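Local coordinates for protein 2-hydroxyethylphosphonate dioxygenase (Streptomyces viridochromogenes, PDB 4YAR) that converts 2-hydroxyethylphosphonate and dioxygen into hydroxymethylphosphonate and formate, using one non-heme ferrous ion per subunit, in biosynthesis of the antibiotic phosphinothricin tripeptide, at residues Leu71-Lys76 with Pro390-Arg395; Leu101-Gly106 with Glu355-Val360; Val195-Gln200 with Pro332-Ser337; Trp168-Ser173 with Thr401-Gly406. The protein carries 1 engineered substitution. All coordinates share one frame; numbering follows the deposited sequence.

In the fold
From the N terminus, residues 71-76, 101-106, 168-173 and 195-200 come before all their partners, so each contact closes a long loop. Contact 3 (195-200 with 332-337) is innermost. It nests in the loop of contact 2, which nests in that of contact 1, and it also nests in the loop of contact 4. Contact 4 crosses both contacts 1 and 2, because its segments alternate with theirs. All four reach the seven-stranded antiparallel sheet that includes strands 335-343, 355-362 and 400-407. Contacts 2, 3 and 4 fasten parts of the N-terminal cupin barrel to it, while contact 1 joins its edge strand 73-76 to the run into strand 394-397.

Contact 1. Residues Leu71-Lys76 with Pro390-Arg395; sequences LTVVHK and PFVRHR. With CD (cadmium ion), chain D.
The carbonyl oxygen of Val-392, the residue whose methyls pack on Thr-72 and Val-73, accepts a hydrogen bond from His-394 ND1 at 2.8 Å. The bond is fairly straight, 162° at the hydrogen; the oxygen lies near the imidazole plane, whereas the donor sits 26° off the carbonyl plane. This turn belongs to the C-terminal barrel of a double-cupin fold, and leads into strand 394-397 of a sheet other than the one edged by strand 73-76. Histidine suits the position because its second nitrogen, NE2, also bonds, to Tyr-358 OH; with both nitrogens engaged, the ring's rotation is fixed.

The contact itself is apolar. The side chain of Val-392 points at the facing segment, with CG1 anti to the backbone N (chi1 169°), and both methyls touch it. Val-392 CG2 rests 3.8 Å from Thr-72 O, while Val-392 CG1 meets Val-73 CG2 at 4.1 Å, the two valines crossing obliquely. A short branched side chain like valine suits a place packed between two sheets, where Trp-369 of strand 365-371 also touches Thr-72 and Val-73. Thr-72 bonds through its backbone to Gly-389.

Farther along strand 73-76, His-75 binds a cadmium ion that is not the one at the active site. His-75 NE2 holds the cadmium at 2.5 Å, in the ring plane but displaced toward CE1, which is 3.1 Å from the metal against 3.7 Å for CD2.

Contact 2. Residues Leu101-Gly106 with Glu355-Val360; sequences LAAPEG and ENHYVV
The imidazole of His-357 meets the loop edge-on: Ala-102 O lies in the ring plane, beside ND1. The hydrogen bond from His-357 ND1 to Ala-102 O is weak, 3.4 Å long and 151° at the hydrogen. Ala-103 CB stands near the same plane, 4.5 Å from His-357 CE1. Two further rings approach this histidine, Trp-387 edge-to-face and Tyr-197 with its plane at about 65°. Histidine suits this place because it is flat enough to lie among aromatic rings and still carries an N-H for a buried carbonyl.

His-357 and Val-359 both direct their side chains at the loop, as residues two apart on a strand can, whereas Tyr-358 between them faces away. Leu-101 crosses Val-359 at about a right angle. Leu-101 CD1 reaches Val-359 CB at 3.7 Å, and Leu-101 CD2 lies 4.2 Å from Val-359 CG2. With CG beside the backbone N (chi1 -53°) and an extended chi2, the leucine carries its methyls forward onto the branched valine.

Segment 101-106 lies in the loop between strands 93-100 and 111-115 of the N-terminal cupin barrel. It rests on strand 355-362 of the C-terminal one, flanked there by strands 385-388 and 400-407; Ser-385 OG of the former bonds to Ala-102 N.

Contact 3. Residues Val195-Gln200 with Pro332-Ser337; sequences VSYTAQ and PDLVGS
Leu-334 and Tyr-197 each extend from the backbone with CG opposite N (chi1 179° in the leucine), and the bend at chi2 of the leucine (56°) carries CD1 to the tyrosine. Leu-334 CD1 lies near the ring plane at its edge, 3.7 Å from Tyr-197 CD2, as the two side chains slide past each other in opposite directions. The same Leu-334 CD1 is 3.9 Å from Ala-199 CB, and Leu-334 CB lies 4.1 Å from Ala-199 CB. Alanine is small enough to let this methyl sit in the corner that its CB makes with the edge of the tyrosine ring. Tyr-197 stacks on Phe-405, and its hydroxyl hydrogen-bonds to Ser-407 OG, so this large ring is fixed both by stacking and at its polar end.

The fold here is a double cupin: strand 192-198 belongs to the N-terminal barrel's sheet and the run into strand 335-343 to the C-terminal one, so the contact lies at the interface of the two. Ser-196, a substrate-binding residue, lies in the same strand, one residue before Tyr-197.

Beyond the apolar part, Gln-200 and Asp-333 approach at about a right angle, their amide and carboxylate planes 31° apart. The glutamine chain folds back at chi2, bringing Gln-200 NE2 to 3.3 Å from Asp-333 OD2. An amide and a carboxylate suit this place because each offers two polar atoms. Asn-202 bridges the pair, its OD1 bonded to NE2 and its ND2 to OD2. The remaining oxygens bind backbone amides, Gln-200 OE1 that of Gly-408 and Asp-333 OD1 that of Tyr-413.

Contact 4. Residues Trp168-Ser173 with Thr401-Gly406; sequences WITGDS and TVLKFG
The two backbones come closest where Trp-168 CA lies 5.9 Å from Thr-401 CA, and they diverge from there, no hydrogen bond joining them. At this near end the beta carbon of the tryptophan, not its indole, makes the contact. Thr-401 directs both branches at it: Thr-401 OG1 is 3.3 Å from Trp-168 CB, and CG2 is 3.4 Å from the same atom. With chi1 at -54°, OG1 lies beside the backbone N and CG2 opposite it; the Trp-168 methylene sits in the fork of the two branches, touching both. Threonine, beta-branched, is at home in a strand and presents a compact surface here. The indole leads away and takes Ile-169 CG1 on one face, 4.0 Å above the ring plane, over its centre.

Farther on, where the backbones stand wider apart, Thr-170 and Leu-403 meet only lightly. Thr-170 points across, and its CG2 approaches Leu-403 CD2 at 4.4 Å. Its hydroxyl is used differently, bonding to Asn-137 O, so the two branches of one side chain serve an apolar and a polar neighbour.

The loop 168-173 runs into strand 173-176 of the N-terminal barrel and lies against strand 400-407 of the C-terminal sheet. Phe-338 of strand 335-343 touches Trp-168, Thr-170 and Leu-403, and strand 133-140 supplies Leu-138 beside the latter two.

Contact 1. Residues Leu71-Lys76 with Pro390-Arg395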
loop_
_atom_site.group_PDB
_atom_site.type_symbol
_atom_site.label_atom_id
_atom_site.label_comp_id
_atom_site.label_asym_id
_atom_site.label_seq_id
_atom_site.Cartn_x
_atom_site.Cartn_y
_atom_site.Cartn_z
ATOM N N LEU A 71 -9.315 -1.029 15.892
ATOM C CA LEU A 71 -9.856 -1.973 14.923
ATOM C C LEU A 71 -8.877 -3.082 14.807
ATOM O O LEU A 71 -7.692 -2.832 14.791
ATOM C CB LEU A 71 -10.066 -1.359 13.512
ATOM C CG LEU A 71 -11.477 -0.850 13.207
ATOM C CD1 LEU A 71 -12.097 -0.089 14.366
ATOM C CD2 LEU A 71 -11.392 -0.024 11.940
ATOM N N THR A 72 -9.373 -4.286 14.632
ATOM C CA THR A 72 -8.545 -5.448 14.371
ATOM C C THR A 72 -9.011 -6.105 13.063
ATOM O O THR A 72 -8.210 -6.357 12.177
ATOM C CB THR A 72 -8.633 -6.489 15.504
ATOM O OG1 THR A 72 -10.020 -6.838 15.698
ATOM C CG2 THR A 72 -8.122 -5.898 16.763
ATOM N N VAL A 73 -10.281 -6.472 12.994
ATOM C CA VAL A 73 -10.839 -7.209 11.857
ATOM C C VAL A 73 -12.170 -6.590 11.501
ATOM O O VAL A 73 -12.952 -6.256 12.388
ATOM C CB VAL A 73 -11.000 -8.685 12.096
ATOM C CG1 VAL A 73 -11.815 -9.390 10.967
ATOM C CG2 VAL A 73 -9.639 -9.316 12.214
ATOM N N VAL A 74 -12.406 -6.425 10.187
ATOM C CA VAL A 74 -13.704 -5.969 9.648
ATOM C C VAL A 74 -14.087 -7.043 8.641
ATOM O O VAL A 74 -13.199 -7.569 7.938
ATOM C CB VAL A 74 -13.524 -4.634 8.897
ATOM C CG1 VAL A 74 -14.799 -4.283 8.155
ATOM C CG2 VAL A 74 -13.130 -3.560 9.924
ATOM N N HIS A 75 -15.360 -7.425 8.588
ATOM C CA HIS A 75 -15.808 -8.476 7.652
ATOM C C HIS A 75 -17.143 -8.093 6.987
ATOM O O HIS A 75 -17.851 -7.183 7.462
ATOM C CB HIS A 75 -15.861 -9.821 8.341
ATOM C CG HIS A 75 -16.640 -9.788 9.609
ATOM N ND1 HIS A 75 -18.019 -9.765 9.630
ATOM C CD2 HIS A 75 -16.232 -9.764 10.900
ATOM C CE1 HIS A 75 -18.431 -9.711 10.888
ATOM N NE2 HIS A 75 -17.367 -9.683 11.671
ATOM N N LYS A 76 -17.438 -8.715 5.848
ATOM C CA LYS A 76 -18.557 -8.349 4.997
ATOM C C LYS A 76 -19.072 -9.598 4.357
ATOM O O LYS A 76 -18.306 -10.348 3.746
ATOM C CB LYS A 76 -18.119 -7.363 3.898
ATOM C CG LYS A 76 -19.277 -6.802 3.091
ATOM C CD LYS A 76 -18.788 -5.639 2.256
ATOM C CE LYS A 76 -19.900 -4.975 1.496
ATOM N NZ LYS A 76 -19.393 -3.693 0.937
ATOM N N PRO A 390 -2.580 -4.302 10.740
ATOM C CA PRO A 390 -1.187 -4.753 10.851
ATOM C C PRO A 390 -0.985 -5.518 12.165
ATOM O O PRO A 390 -1.510 -5.109 13.198
ATOM C CB PRO A 390 -0.404 -3.448 10.875
ATOM C CG PRO A 390 -1.291 -2.490 10.146
ATOM C CD PRO A 390 -2.668 -2.818 10.601
ATOM N N PHE A 391 -0.217 -6.586 12.096
ATOM C CA PHE A 391 0.137 -7.402 13.250
ATOM C C PHE A 391 -1.036 -8.055 13.984
ATOM O O PHE A 391 -0.886 -8.451 15.144
ATOM C CB PHE A 391 1.066 -6.616 14.167
ATOM C CG PHE A 391 2.411 -6.399 13.562
ATOM C CD1 PHE A 391 3.306 -7.441 13.470
ATOM C CD2 PHE A 391 2.771 -5.173 12.999
ATOM C CE1 PHE A 391 4.538 -7.276 12.909
ATOM C CE2 PHE A 391 3.985 -5.008 12.403
ATOM C CZ PHE A 391 4.906 -6.048 12.373
ATOM N N VAL A 392 -2.229 -8.158 13.332
ATOM C CA VAL A 392 -3.337 -8.856 13.927
ATOM C C VAL A 392 -3.151 -10.344 13.664
ATOM O O VAL A 392 -3.167 -10.782 12.551
ATOM C CB VAL A 392 -4.669 -8.353 13.354
ATOM C CG1 VAL A 392 -5.823 -9.231 13.748
ATOM C CG2 VAL A 392 -4.816 -6.905 13.678
ATOM N N ARG A 393 -3.104 -11.124 14.745
ATOM C CA ARG A 393 -2.851 -12.558 14.621
ATOM C C ARG A 393 -4.207 -13.223 14.314
ATOM O O ARG A 393 -5.220 -12.918 14.892
ATOM C CB ARG A 393 -2.172 -13.113 15.895
ATOM C CG ARG A 393 -1.922 -14.614 15.991
ATOM C CD ARG A 393 -1.869 -15.011 17.476
ATOM N NE ARG A 393 -0.538 -14.812 18.037
ATOM C CZ ARG A 393 -0.264 -14.646 19.343
ATOM N NH1 ARG A 393 -1.234 -14.633 20.279
ATOM N NH2 ARG A 393 1.002 -14.472 19.738
ATOM N N HIS A 394 -4.179 -14.048 13.321
ATOM C CA HIS A 394 -5.411 -14.677 12.771
ATOM C C HIS A 394 -5.070 -15.969 12.063
ATOM O O HIS A 394 -3.893 -16.360 11.857
ATOM C CB HIS A 394 -6.166 -13.678 11.823
ATOM C CG HIS A 394 -5.396 -13.305 10.591
ATOM N ND1 HIS A 394 -4.306 -12.462 10.602
ATOM C CD2 HIS A 394 -5.561 -13.689 9.301
ATOM C CE1 HIS A 394 -3.850 -12.310 9.375
ATOM N NE2 HIS A 394 -4.591 -13.055 8.568
ATOM N N ARG A 395 -6.117 -16.718 11.747
ATOM C CA ARG A 395 -5.955 -17.978 11.060
ATOM C C ARG A 395 -7.292 -18.310 10.372
ATOM O O ARG A 395 -8.328 -17.770 10.702
ATOM C CB ARG A 395 -5.571 -19.080 12.058
ATOM C CG ARG A 395 -6.635 -19.265 13.091
ATOM C CD ARG A 395 -6.088 -20.065 14.253
ATOM N NE ARG A 395 -5.243 -19.229 15.100
ATOM C CZ ARG A 395 -5.673 -18.322 15.960
ATOM N NH1 ARG A 395 -6.947 -18.163 16.172
ATOM N NH2 ARG A 395 -4.790 -17.590 16.658
HETATM CD CD CD D . -18.229 -8.999 13.924
#

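Contact 2. Residues Leu101-Gly106 with Glu355-Val360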
loop_
_atom_site.group_PDB
_atom_site.type_symbol
_atom_site.label_atom_id
_atom_site.label_comp_id
_atom_site.label_asym_id
_atom_site.label_seq_id
_atom_site.Cartn_x
_atom_site.Cartn_y
_atom_site.Cartn_z
ATOM N N LEU A 101 -15.565 -5.034 -1.454
ATOM C CA LEU A 101 -15.218 -5.930 -0.350
ATOM C C LEU A 101 -14.992 -5.200 0.977
ATOM O O LEU A 101 -14.965 -3.945 1.099
ATOM C CB LEU A 101 -13.960 -6.718 -0.737
ATOM C CG LEU A 101 -14.049 -7.453 -2.080
ATOM C CD1 LEU A 101 -12.799 -8.295 -2.337
ATOM C CD2 LEU A 101 -15.273 -8.365 -2.160
ATOM N N ALA A 102 -14.806 -6.001 2.034
ATOM C CA ALA A 102 -14.607 -5.445 3.342
ATOM C C ALA A 102 -13.466 -4.456 3.482
ATOM O O ALA A 102 -12.339 -4.683 3.016
ATOM C CB ALA A 102 -14.428 -6.548 4.342
ATOM N N ALA A 103 -13.748 -3.391 4.215
ATOM C CA ALA A 103 -12.759 -2.396 4.536
ATOM C C ALA A 103 -13.181 -1.564 5.736
ATOM O O ALA A 103 -14.420 -1.367 5.898
ATOM C CB ALA A 103 -12.551 -1.519 3.341
ATOM N N PRO A 104 -12.209 -1.043 6.537
ATOM C CA PRO A 104 -12.638 -0.106 7.578
ATOM C C PRO A 104 -13.437 1.082 7.004
ATOM O O PRO A 104 -13.234 1.480 5.856
ATOM C CB PRO A 104 -11.318 0.392 8.195
ATOM C CG PRO A 104 -10.279 -0.640 7.842
ATOM C CD PRO A 104 -10.744 -1.257 6.539
ATOM N N GLU A 105 -14.367 1.633 7.757
ATOM C CA GLU A 105 -15.209 2.680 7.214
ATOM C C GLU A 105 -14.332 3.843 6.796
ATOM O O GLU A 105 -13.366 4.181 7.470
ATOM C CB GLU A 105 -16.297 3.090 8.239
ATOM C CG GLU A 105 -17.428 3.940 7.656
ATOM C CD GLU A 105 -18.825 3.384 7.933
ATOM O OE1 GLU A 105 -18.994 2.142 7.969
ATOM O OE2 GLU A 105 -19.770 4.196 8.091
ATOM N N GLY A 106 -14.611 4.401 5.627
ATOM C CA GLY A 106 -13.812 5.537 5.150
ATOM C C GLY A 106 -12.648 5.131 4.261
ATOM O O GLY A 106 -12.226 5.907 3.411
ATOM N N GLU A 355 -1.485 -4.409 6.497
ATOM C CA GLU A 355 -2.877 -4.792 6.302
ATOM C C GLU A 355 -3.043 -5.932 5.291
ATOM O O GLU A 355 -2.277 -6.112 4.338
ATOM C CB GLU A 355 -3.698 -3.597 5.834
ATOM C CG GLU A 355 -3.713 -2.397 6.763
ATOM C CD GLU A 355 -4.567 -1.241 6.255
ATOM O OE1 GLU A 355 -5.402 -1.403 5.352
ATOM O OE2 GLU A 355 -4.421 -0.171 6.843
ATOM N N ASN A 356 -4.074 -6.719 5.522
ATOM C CA ASN A 356 -4.537 -7.726 4.571
ATOM C C ASN A 356 -6.003 -7.490 4.203
ATOM O O ASN A 356 -6.852 -7.119 5.096
ATOM C CB ASN A 356 -4.507 -9.158 5.180
ATOM C CG ASN A 356 -3.104 -9.681 5.506
ATOM O OD1 ASN A 356 -2.153 -9.478 4.797
ATOM N ND2 ASN A 356 -3.012 -10.438 6.624
ATOM N N HIS A 357 -6.349 -7.834 2.954
ATOM C CA HIS A 357 -7.709 -7.925 2.541
ATOM C C HIS A 357 -7.943 -9.280 1.946
ATOM O O HIS A 357 -7.071 -9.759 1.099
ATOM C CB HIS A 357 -8.053 -6.850 1.466
ATOM C CG HIS A 357 -7.904 -5.441 1.921
ATOM N ND1 HIS A 357 -8.989 -4.668 2.278
ATOM C CD2 HIS A 357 -6.836 -4.639 2.026
ATOM C CE1 HIS A 357 -8.588 -3.448 2.533
ATOM N NE2 HIS A 357 -7.295 -3.416 2.430
ATOM N N TYR A 358 -8.949 -10.001 2.457
ATOM C CA TYR A 358 -9.172 -11.343 1.996
ATOM C C TYR A 358 -10.528 -11.471 1.310
ATOM O O TYR A 358 -11.513 -10.890 1.793
ATOM C CB TYR A 358 -9.227 -12.360 3.178
ATOM C CG TYR A 358 -7.929 -12.661 3.890
ATOM C CD1 TYR A 358 -7.010 -13.549 3.373
ATOM C CD2 TYR A 358 -7.623 -12.031 5.069
ATOM C CE1 TYR A 358 -5.871 -13.858 4.043
ATOM C CE2 TYR A 358 -6.474 -12.311 5.756
ATOM C CZ TYR A 358 -5.578 -13.236 5.240
ATOM O OH TYR A 358 -4.408 -13.537 5.897
ATOM N N VAL A 359 -10.599 -12.279 0.269
ATOM C CA VAL A 359 -11.901 -12.697 -0.329
ATOM C C VAL A 359 -11.987 -14.172 -0.581
ATOM O O VAL A 359 -11.043 -14.820 -1.164
ATOM C CB VAL A 359 -12.276 -11.881 -1.584
ATOM C CG1 VAL A 359 -11.261 -12.082 -2.687
ATOM C CG2 VAL A 359 -13.710 -12.234 -2.064
ATOM N N VAL A 360 -13.073 -14.754 -0.097
ATOM C CA VAL A 360 -13.295 -16.188 -0.193
ATOM C C VAL A 360 -13.816 -16.504 -1.604
ATOM O O VAL A 360 -14.738 -15.863 -2.081
ATOM C CB VAL A 360 -14.354 -16.693 0.825
ATOM C CG1 VAL A 360 -14.563 -18.163 0.652
ATOM C CG2 VAL A 360 -13.965 -16.408 2.244
#

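Contact 3. Residues Val195-Gln200 with Pro332-Ser337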
loop_
_atom_site.group_PDB
_atom_site.type_symbol
_atom_site.label_atom_id
_atom_site.label_comp_id
_atom_site.label_asym_id
_atom_site.label_seq_id
_atom_site.Cartn_x
_atom_site.Cartn_y
_atom_site.Cartn_z
ATOM N N VAL A 195 -10.899 -9.125 -9.664
ATOM C CA VAL A 195 -10.617 -8.240 -8.536
ATOM C C VAL A 195 -9.577 -7.257 -8.926
ATOM O O VAL A 195 -8.541 -7.667 -9.516
ATOM C CB VAL A 195 -10.043 -8.929 -7.280
ATOM C CG1 VAL A 195 -9.678 -7.882 -6.217
ATOM C CG2 VAL A 195 -10.898 -10.024 -6.780
ATOM N N SER A 196 -9.812 -5.983 -8.604
ATOM C CA SER A 196 -8.821 -4.947 -8.778
ATOM C C SER A 196 -8.496 -4.451 -7.381
ATOM O O SER A 196 -9.378 -3.927 -6.681
ATOM C CB SER A 196 -9.290 -3.825 -9.671
ATOM O OG SER A 196 -8.275 -2.821 -9.817
ATOM N N TYR A 197 -7.253 -4.652 -6.981
ATOM C CA TYR A 197 -6.761 -4.345 -5.654
ATOM C C TYR A 197 -5.661 -3.260 -5.711
ATOM O O TYR A 197 -4.550 -3.534 -6.190
ATOM C CB TYR A 197 -6.147 -5.581 -5.003
ATOM C CG TYR A 197 -5.720 -5.331 -3.559
ATOM C CD1 TYR A 197 -6.661 -5.284 -2.548
ATOM C CD2 TYR A 197 -4.393 -5.134 -3.228
ATOM C CE1 TYR A 197 -6.305 -5.023 -1.244
ATOM C CE2 TYR A 197 -3.987 -4.892 -1.925
ATOM C CZ TYR A 197 -4.954 -4.848 -0.914
ATOM O OH TYR A 197 -4.538 -4.594 0.364
ATOM N N THR A 198 -6.000 -2.086 -5.212
ATOM C CA THR A 198 -5.063 -0.966 -5.230
ATOM C C THR A 198 -4.287 -0.882 -3.900
ATOM O O THR A 198 -4.688 -1.376 -2.869
ATOM C CB THR A 198 -5.798 0.329 -5.447
ATOM O OG1 THR A 198 -6.595 0.553 -4.280
ATOM C CG2 THR A 198 -6.676 0.329 -6.710
ATOM N N ALA A 199 -3.082 -0.389 -3.956
ATOM C CA ALA A 199 -2.373 -0.099 -2.707
ATOM C C ALA A 199 -2.318 1.406 -2.641
ATOM O O ALA A 199 -2.416 2.053 -3.666
ATOM C CB ALA A 199 -0.971 -0.670 -2.777
ATOM N N GLN A 200 -2.004 1.929 -1.457
ATOM C CA GLN A 200 -1.626 3.360 -1.300
ATOM C C GLN A 200 -0.462 3.694 -2.171
ATOM O O GLN A 200 0.458 2.918 -2.326
ATOM C CB GLN A 200 -1.319 3.692 0.181
ATOM C CG GLN A 200 0.120 3.395 0.684
ATOM C CD GLN A 200 0.585 1.918 0.620
ATOM O OE1 GLN A 200 -0.221 0.956 0.625
ATOM N NE2 GLN A 200 1.913 1.737 0.616
ATOM N N PRO A 332 7.031 -2.695 -3.415
ATOM C CA PRO A 332 7.158 -3.677 -2.330
ATOM C C PRO A 332 6.005 -3.804 -1.368
ATOM O O PRO A 332 5.927 -4.818 -0.647
ATOM C CB PRO A 332 8.377 -3.199 -1.555
ATOM C CG PRO A 332 9.075 -2.250 -2.463
ATOM C CD PRO A 332 8.041 -1.647 -3.320
ATOM N N ASP A 333 5.163 -2.804 -1.259
ATOM C CA ASP A 333 4.055 -2.848 -0.293
ATOM C C ASP A 333 2.730 -3.442 -0.863
ATOM O O ASP A 333 1.752 -3.494 -0.129
ATOM C CB ASP A 333 3.742 -1.474 0.196
ATOM C CG ASP A 333 4.933 -0.794 0.947
ATOM O OD1 ASP A 333 5.829 -1.466 1.432
ATOM O OD2 ASP A 333 4.939 0.447 1.019
ATOM N N LEU A 334 2.736 -3.856 -2.132
ATOM C CA LEU A 334 1.592 -4.482 -2.842
ATOM C C LEU A 334 1.806 -5.989 -3.034
ATOM O O LEU A 334 2.776 -6.431 -3.666
ATOM C CB LEU A 334 1.416 -3.758 -4.174
ATOM C CG LEU A 334 0.313 -4.205 -5.142
ATOM C CD1 LEU A 334 -1.023 -4.156 -4.419
ATOM C CD2 LEU A 334 0.275 -3.300 -6.384
ATOM N N VAL A 335 0.948 -6.825 -2.446
ATOM C CA VAL A 335 1.239 -8.236 -2.482
ATOM C C VAL A 335 -0.081 -8.924 -2.796
ATOM O O VAL A 335 -1.185 -8.436 -2.378
ATOM C CB VAL A 335 1.790 -8.759 -1.111
ATOM C CG1 VAL A 335 1.893 -10.236 -1.113
ATOM C CG2 VAL A 335 3.179 -8.178 -0.775
ATOM N N GLY A 336 0.020 -10.061 -3.459
ATOM C CA GLY A 336 -1.187 -10.930 -3.730
ATOM C C GLY A 336 -0.850 -12.367 -3.745
ATOM O O GLY A 336 0.125 -12.744 -4.395
ATOM N N SER A 337 -1.675 -13.193 -3.067
ATOM C CA SER A 337 -1.466 -14.665 -3.027
ATOM C C SER A 337 -2.816 -15.394 -3.132
ATOM O O SER A 337 -3.829 -14.871 -2.685
ATOM C CB SER A 337 -0.782 -15.070 -1.689
ATOM O OG SER A 337 0.452 -14.373 -1.505
#

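Contact 4. Residues Trp168-Ser173 with Thr401-Gly406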
loop_
_atom_site.group_PDB
_atom_site.type_symbol
_atom_site.label_atom_id
_atom_site.label_comp_id
_atom_site.label_asym_id
_atom_site.label_seq_id
_atom_site.Cartn_x
_atom_site.Cartn_y
_atom_site.Cartn_z
ATOM N N TRP A 168 -8.487 -23.061 -7.520
ATOM C CA TRP A 168 -8.065 -22.144 -6.474
ATOM C C TRP A 168 -7.081 -21.075 -7.027
ATOM O O TRP A 168 -6.934 -19.974 -6.469
ATOM C CB TRP A 168 -7.529 -22.916 -5.292
ATOM C CG TRP A 168 -6.279 -23.642 -5.460
ATOM C CD1 TRP A 168 -6.123 -24.857 -6.022
ATOM C CD2 TRP A 168 -4.971 -23.229 -4.995
ATOM N NE1 TRP A 168 -4.775 -25.244 -5.965
ATOM C CE2 TRP A 168 -4.056 -24.261 -5.326
ATOM C CE3 TRP A 168 -4.494 -22.101 -4.335
ATOM C CZ2 TRP A 168 -2.711 -24.174 -5.060
ATOM C CZ3 TRP A 168 -3.146 -22.043 -3.999
ATOM C CH2 TRP A 168 -2.264 -23.081 -4.357
ATOM N N ILE A 169 -6.383 -21.416 -8.099
ATOM C CA ILE A 169 -5.659 -20.411 -8.894
ATOM C C ILE A 169 -6.614 -20.011 -9.959
ATOM O O ILE A 169 -6.944 -20.803 -10.886
ATOM C CB ILE A 169 -4.336 -20.977 -9.476
ATOM C CG1 ILE A 169 -3.417 -21.483 -8.349
ATOM C CG2 ILE A 169 -3.727 -19.982 -10.482
ATOM C CD1 ILE A 169 -2.210 -22.335 -8.725
ATOM N N THR A 170 -7.198 -18.836 -9.803
ATOM C CA THR A 170 -8.386 -18.488 -10.532
ATOM C C THR A 170 -8.100 -18.084 -11.997
ATOM O O THR A 170 -8.944 -18.298 -12.911
ATOM C CB THR A 170 -9.185 -17.362 -9.831
ATOM O OG1 THR A 170 -8.441 -16.116 -9.852
ATOM C CG2 THR A 170 -9.502 -17.744 -8.407
ATOM N N GLY A 171 -6.922 -17.514 -12.230
ATOM C CA GLY A 171 -6.597 -16.870 -13.505
ATOM C C GLY A 171 -5.278 -16.107 -13.507
ATOM O O GLY A 171 -4.584 -16.081 -12.529
ATOM N N ASP A 172 -4.978 -15.534 -14.638
ATOM C CA ASP A 172 -3.811 -14.690 -14.803
ATOM C C ASP A 172 -3.939 -13.463 -13.889
ATOM O O ASP A 172 -5.086 -12.983 -13.571
ATOM C CB ASP A 172 -3.701 -14.197 -16.267
ATOM C CG ASP A 172 -3.301 -15.269 -17.311
ATOM O OD1 ASP A 172 -2.871 -16.396 -17.015
ATOM O OD2 ASP A 172 -3.492 -14.978 -18.530
ATOM N N SER A 173 -2.789 -12.872 -13.549
ATOM C CA SER A 173 -2.760 -11.625 -12.815
ATOM C C SER A 173 -1.679 -10.736 -13.333
ATOM O O SER A 173 -0.738 -11.222 -13.939
ATOM C CB SER A 173 -2.579 -11.860 -11.291
ATOM O OG SER A 173 -1.406 -12.617 -11.049
ATOM N N THR A 401 -10.941 -21.872 -0.362
ATOM C CA THR A 401 -9.937 -21.047 -1.024
ATOM C C THR A 401 -10.236 -19.614 -0.705
ATOM O O THR A 401 -11.393 -19.144 -0.714
ATOM C CB THR A 401 -9.961 -21.207 -2.571
ATOM O OG1 THR A 401 -9.838 -22.569 -2.892
ATOM C CG2 THR A 401 -8.745 -20.468 -3.243
ATOM N N VAL A 402 -9.158 -18.886 -0.478
ATOM C CA VAL A 402 -9.287 -17.493 -0.238
ATOM C C VAL A 402 -8.192 -16.750 -0.985
ATOM O O VAL A 402 -7.051 -17.244 -1.061
ATOM C CB VAL A 402 -9.294 -17.220 1.285
ATOM C CG1 VAL A 402 -7.939 -17.516 1.916
ATOM C CG2 VAL A 402 -9.649 -15.781 1.586
ATOM N N LEU A 403 -8.506 -15.555 -1.467
ATOM C CA LEU A 403 -7.441 -14.692 -2.056
ATOM C C LEU A 403 -6.971 -13.725 -0.968
ATOM O O LEU A 403 -7.795 -13.223 -0.204
ATOM C CB LEU A 403 -8.008 -13.918 -3.243
ATOM C CG LEU A 403 -8.610 -14.671 -4.440
ATOM C CD1 LEU A 403 -8.795 -13.804 -5.664
ATOM C CD2 LEU A 403 -7.791 -15.872 -4.759
ATOM N N LYS A 404 -5.641 -13.576 -0.853
ATOM C CA LYS A 404 -5.021 -12.750 0.145
ATOM C C LYS A 404 -4.307 -11.601 -0.548
ATOM O O LYS A 404 -3.307 -11.800 -1.286
ATOM C CB LYS A 404 -4.034 -13.529 0.974
ATOM C CG LYS A 404 -3.194 -12.666 1.891
ATOM C CD LYS A 404 -2.436 -13.595 2.811
ATOM C CE LYS A 404 -1.596 -12.830 3.815
ATOM N NZ LYS A 404 -1.816 -13.455 5.102
ATOM N N PHE A 405 -4.743 -10.408 -0.267
ATOM C CA PHE A 405 -4.100 -9.189 -0.817
ATOM C C PHE A 405 -3.461 -8.448 0.331
ATOM O O PHE A 405 -3.940 -8.462 1.482
ATOM C CB PHE A 405 -5.098 -8.289 -1.572
ATOM C CG PHE A 405 -5.770 -8.928 -2.746
ATOM C CD1 PHE A 405 -5.140 -8.946 -4.002
ATOM C CD2 PHE A 405 -6.973 -9.571 -2.610
ATOM C CE1 PHE A 405 -5.772 -9.504 -5.118
ATOM C CE2 PHE A 405 -7.614 -10.117 -3.717
ATOM C CZ PHE A 405 -6.998 -10.111 -4.961
ATOM N N GLY A 406 -2.432 -7.655 0.024
ATOM C CA GLY A 406 -1.806 -6.880 1.001
ATOM C C GLY A 406 -1.383 -5.523 0.504
ATOM O O GLY A 406 -0.948 -5.338 -0.593
#